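Local coordinates for RimK-related lysine biosynthesis protein (Thermococcus kodakarensis, PDB 5K2M) that binds ADP and magnesium and is probably an ATP-dependent ligase of the LysX type, acting in amino-acid biosynthesis, at residues E212-A217 with I228-S233. Residues are numbered along the deposited sequence; the frame is centred on the assembly and turned at random.
Sequences ELSVKA and IDIFES. With MG (magnesium ion), chain Q; ADP (adenosine-5'-diphosphate), chain O.
Helix 208-219 packs on one face of the antiparallel sheet of the ATP-grasp fold, a sheet whose opposite face carries the nucleotide; in this buried contact Leu213, Ser214 and Ala217 of the helix meet Ile228 and Ile230 of strand 225-233. The axes of 212-217 and 228-233 approach to 9.6 Å and run at 131°, nearer antiparallel than perpendicular. Ile228 and Ile230 both point at the helix, each with CG1 beside its backbone N (chi1 -55° and -68°). Thus placed, Ile228 CD1 reaches the helix backbone, 3.3 Å from Ser214 O, and also touches Ala217 CB. Ile230 divides its branches: CD1 meets Ser214 OG, while CG2 touches Leu213 CD2, the two side chains lying alongside each other and running opposite ways. The buried Ser214 hydroxyl is hydrogen-bonded to Ser174 OG on the neighbouring strand and to Val210 O one helical turn back.

On the far side of the strand, Asp229 and Phe231 serve the ligand site. Phe231 sets its ring obliquely against the adenine, CE2 3.5 Å from ADP C5, and its CE1 approaches ribose C2'; an alanine here would probably leave the base and sugar without this apolar support. Asp229, salt-bridged through OD1 to Arg173, binds a magnesium ion that Glu241 shares, with the Asp229 OD2 to magnesium bond measuring 2.0 Å.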
ATOM      1  N   GLU A 212     -56.940 -26.815  -3.793  1.00 46.91           N
ATOM      2  CA  GLU A 212     -55.908 -27.848  -3.771  1.00 48.74           C
ATOM      3  C   GLU A 212     -54.771 -27.533  -4.721  1.00 47.62           C
ATOM      4  O   GLU A 212     -53.608 -27.712  -4.378  1.00 48.22           O
ATOM      5  CB  GLU A 212     -56.508 -29.209  -4.124  1.00 54.07           C
ATOM      6  CG  GLU A 212     -55.513 -30.358  -4.100  1.00 59.08           C
ATOM      7  CD  GLU A 212     -56.141 -31.692  -4.474  1.00 66.88           C
ATOM      8  OE1 GLU A 212     -55.431 -32.512  -5.095  1.00 72.65           O
ATOM      9  OE2 GLU A 212     -57.337 -31.922  -4.159  1.00 69.21           O
ATOM     10  N   LEU A 213     -55.101 -27.083  -5.925  1.00 46.77           N
ATOM     11  CA  LEU A 213     -54.072 -26.672  -6.887  1.00 47.36           C
ATOM     12  C   LEU A 213     -53.258 -25.479  -6.368  1.00 45.43           C
ATOM     13  O   LEU A 213     -52.033 -25.428  -6.521  1.00 45.78           O
ATOM     14  CB  LEU A 213     -54.712 -26.314  -8.232  1.00 46.55           C
ATOM     15  CG  LEU A 213     -53.758 -25.944  -9.369  1.00 46.17           C
ATOM     16  CD1 LEU A 213     -52.834 -27.113  -9.693  1.00 46.24           C
ATOM     17  CD2 LEU A 213     -54.562 -25.546 -10.595  1.00 45.68           C
ATOM     18  N   SER A 214     -53.945 -24.523  -5.757  1.00 44.88           N
ATOM     19  CA  SER A 214     -53.292 -23.346  -5.183  1.00 42.55           C
ATOM     20  C   SER A 214     -52.275 -23.727  -4.105  1.00 44.51           C
ATOM     21  O   SER A 214     -51.149 -23.209  -4.103  1.00 42.28           O
ATOM     22  CB  SER A 214     -54.326 -22.392  -4.600  1.00 42.05           C
ATOM     23  OG  SER A 214     -55.140 -21.860  -5.628  1.00 41.07           O
ATOM     24  N   VAL A 215     -52.662 -24.635  -3.206  1.00 45.62           N
ATOM     25  CA  VAL A 215     -51.763 -25.075  -2.141  1.00 45.79           C
ATOM     26  C   VAL A 215     -50.534 -25.775  -2.735  1.00 46.05           C
ATOM     27  O   VAL A 215     -49.412 -25.538  -2.297  1.00 44.39           O
ATOM     28  CB  VAL A 215     -52.473 -26.000  -1.112  1.00 47.57           C
ATOM     29  CG1 VAL A 215     -51.475 -26.616  -0.135  1.00 47.89           C
ATOM     30  CG2 VAL A 215     -53.527 -25.230  -0.325  1.00 48.80           C
ATOM     31  N   LYS A 216     -50.753 -26.624  -3.734  1.00 48.80           N
ATOM     32  CA  LYS A 216     -49.655 -27.335  -4.400  1.00 50.29           C
ATOM     33  C   LYS A 216     -48.698 -26.374  -5.100  1.00 47.32           C
ATOM     34  O   LYS A 216     -47.488 -26.565  -5.059  1.00 46.05           O
ATOM     35  CB  LYS A 216     -50.187 -28.360  -5.406  1.00 52.89           C
ATOM     36  CG  LYS A 216     -50.563 -29.708  -4.803  1.00 56.71           C
ATOM     37  CD  LYS A 216     -51.339 -30.541  -5.816  1.00 61.09           C
ATOM     38  CE  LYS A 216     -51.432 -32.010  -5.428  1.00 65.92           C
ATOM     39  NZ  LYS A 216     -50.193 -32.751  -5.811  1.00 68.04           N
ATOM     40  N   ALA A 217     -49.244 -25.346  -5.744  1.00 45.77           N
ATOM     41  CA  ALA A 217     -48.419 -24.313  -6.361  1.00 43.43           C
ATOM     42  C   ALA A 217     -47.563 -23.618  -5.307  1.00 43.89           C
ATOM     43  O   ALA A 217     -46.377 -23.376  -5.521  1.00 43.10           O
ATOM     44  CB  ALA A 217     -49.288 -23.298  -7.086  1.00 42.10           C
ATOM     45  N   ILE A 228     -51.624 -16.272  -6.422  1.00 39.80           N
ATOM     46  CA  ILE A 228     -51.423 -17.205  -7.501  1.00 40.59           C
ATOM     47  C   ILE A 228     -52.462 -16.934  -8.586  1.00 39.80           C
ATOM     48  O   ILE A 228     -53.618 -16.656  -8.270  1.00 39.41           O
ATOM     49  CB  ILE A 228     -51.542 -18.640  -6.964  1.00 42.97           C
ATOM     50  CG1 ILE A 228     -50.551 -18.824  -5.805  1.00 42.85           C
ATOM     51  CG2 ILE A 228     -51.286 -19.651  -8.086  1.00 44.30           C
ATOM     52  CD1 ILE A 228     -50.848 -19.992  -4.908  1.00 44.60           C
ATOM     53  N   ASP A 229     -52.029 -16.978  -9.850  1.00 38.99           N
ATOM     54  CA  ASP A 229     -52.916 -16.818 -11.015  1.00 40.56           C
ATOM     55  C   ASP A 229     -53.159 -18.157 -11.713  1.00 40.65           C
ATOM     56  O   ASP A 229     -52.209 -18.805 -12.146  1.00 39.62           O
ATOM     57  CB  ASP A 229     -52.298 -15.889 -12.054  1.00 41.41           C
ATOM     58  CG  ASP A 229     -52.093 -14.472 -11.547  1.00 43.20           C
ATOM     59  OD1 ASP A 229     -52.050 -14.252 -10.322  1.00 44.65           O
ATOM     60  OD2 ASP A 229     -51.953 -13.571 -12.404  1.00 45.05           O
ATOM     61  N   ILE A 230     -54.426 -18.536 -11.863  1.00 40.17           N
ATOM     62  CA  ILE A 230     -54.798 -19.826 -12.441  1.00 41.75           C
ATOM     63  C   ILE A 230     -55.709 -19.616 -13.664  1.00 42.35           C
ATOM     64  O   ILE A 230     -56.531 -18.703 -13.673  1.00 42.35           O
ATOM     65  CB  ILE A 230     -55.482 -20.711 -11.367  1.00 42.87           C
ATOM     66  CG1 ILE A 230     -54.462 -21.119 -10.298  1.00 44.42           C
ATOM     67  CG2 ILE A 230     -56.109 -21.952 -11.983  1.00 44.41           C
ATOM     68  CD1 ILE A 230     -55.069 -21.669  -9.017  1.00 45.51           C
ATOM     69  N   PHE A 231     -55.535 -20.446 -14.697  1.00 42.33           N
ATOM     70  CA  PHE A 231     -56.393 -20.414 -15.884  1.00 43.38           C
ATOM     71  C   PHE A 231     -57.246 -21.667 -15.994  1.00 45.39           C
ATOM     72  O   PHE A 231     -56.752 -22.779 -15.799  1.00 46.85           O
ATOM     73  CB  PHE A 231     -55.577 -20.364 -17.178  1.00 43.18           C
ATOM     74  CG  PHE A 231     -54.659 -19.175 -17.315  1.00 41.85           C
ATOM     75  CD1 PHE A 231     -54.789 -18.047 -16.523  1.00 40.10           C
ATOM     76  CD2 PHE A 231     -53.668 -19.191 -18.295  1.00 41.37           C
ATOM     77  CE1 PHE A 231     -53.952 -16.970 -16.693  1.00 40.98           C
ATOM     78  CE2 PHE A 231     -52.821 -18.115 -18.469  1.00 42.41           C
ATOM     79  CZ  PHE A 231     -52.963 -16.997 -17.663  1.00 42.03           C
ATOM     80  N   GLU A 232     -58.518 -21.483 -16.331  1.00 47.80           N
ATOM     81  CA  GLU A 232     -59.366 -22.589 -16.773  1.00 50.85           C
ATOM     82  C   GLU A 232     -59.161 -22.769 -18.269  1.00 52.86           C
ATOM     83  O   GLU A 232     -59.157 -21.791 -19.014  1.00 53.93           O
ATOM     84  CB  GLU A 232     -60.844 -22.305 -16.485  1.00 51.13           C
ATOM     85  CG  GLU A 232     -61.157 -22.140 -15.002  1.00 51.70           C
ATOM     86  CD  GLU A 232     -62.419 -21.343 -14.748  1.00 52.16           C
ATOM     87  OE1 GLU A 232     -62.411 -20.109 -14.966  1.00 51.78           O
ATOM     88  OE2 GLU A 232     -63.419 -21.950 -14.319  1.00 53.62           O
ATOM     89  N   SER A 233     -58.974 -24.016 -18.695  1.00 53.34           N
ATOM     90  CA  SER A 233     -58.814 -24.347 -20.104  1.00 53.48           C
ATOM     91  C   SER A 233     -59.493 -25.674 -20.385  1.00 55.45           C
ATOM     92  O   SER A 233     -59.852 -26.396 -19.454  1.00 54.97           O
ATOM     93  CB  SER A 233     -57.331 -24.449 -20.461  1.00 51.80           C
ATOM     94  OG  SER A 233     -56.773 -25.644 -19.955  1.00 51.85           O
TER
HETATM   95 MG    MG Q 303     -50.938 -12.011 -13.178  1.00 37.02          MG
HETATM   96  PB  ADP O 301     -48.847 -10.192 -14.952  1.00 39.40           P
HETATM   97  O1B ADP O 301     -50.222 -10.267 -14.347  1.00 38.60           O
HETATM   98  O2B ADP O 301     -48.599  -8.951 -15.775  1.00 35.17           O
HETATM   99  O3B ADP O 301     -47.705 -10.454 -14.002  1.00 37.34           O
HETATM  100  PA  ADP O 301     -49.803 -12.597 -16.250  1.00 36.71           P
HETATM  101  O1A ADP O 301     -50.558 -12.899 -14.971  1.00 38.17           O
HETATM  102  O2A ADP O 301     -49.050 -13.743 -16.845  1.00 32.63           O
HETATM  103  O3A ADP O 301     -48.793 -11.361 -16.071  1.00 36.49           O
HETATM  104  O5' ADP O 301     -50.824 -12.046 -17.357  1.00 33.36           O
HETATM  105  C5' ADP O 301     -51.814 -11.094 -17.041  1.00 32.34           C
HETATM  106  C4' ADP O 301     -53.172 -11.588 -17.509  1.00 33.10           C
HETATM  107  O4' ADP O 301     -53.145 -11.785 -18.928  1.00 31.75           O
HETATM  108  C3' ADP O 301     -53.623 -12.906 -16.901  1.00 32.87           C
HETATM  109  O3' ADP O 301     -54.341 -12.710 -15.672  1.00 32.72           O
HETATM  110  C2' ADP O 301     -54.505 -13.461 -18.003  1.00 31.13           C
HETATM  111  O2' ADP O 301     -55.821 -12.912 -17.964  1.00 30.90           O
HETATM  112  C1' ADP O 301     -53.859 -12.965 -19.275  1.00 31.29           C
HETATM  113  N9  ADP O 301     -52.917 -13.968 -19.792  1.00 31.00           N
HETATM  114  C8  ADP O 301     -51.601 -14.054 -19.506  1.00 31.58           C
HETATM  115  N7  ADP O 301     -51.025 -15.098 -20.128  1.00 31.45           N
HETATM  116  C5  ADP O 301     -52.004 -15.709 -20.821  1.00 30.78           C
HETATM  117  C6  ADP O 301     -52.089 -16.863 -21.715  1.00 29.16           C
HETATM  118  N6  ADP O 301     -50.991 -17.600 -21.986  1.00 28.90           N
HETATM  119  N1  ADP O 301     -53.296 -17.152 -22.241  1.00 28.90           N
HETATM  120  C2  ADP O 301     -54.394 -16.430 -21.977  1.00 29.36           C
HETATM  121  N3  ADP O 301     -54.397 -15.365 -21.176  1.00 29.48           N
HETATM  122  C4  ADP O 301     -53.250 -14.965 -20.589  1.00 30.68           C
HETATM  123  O   HOH W   1     -52.934 -11.501 -13.799  1.00 42.68           O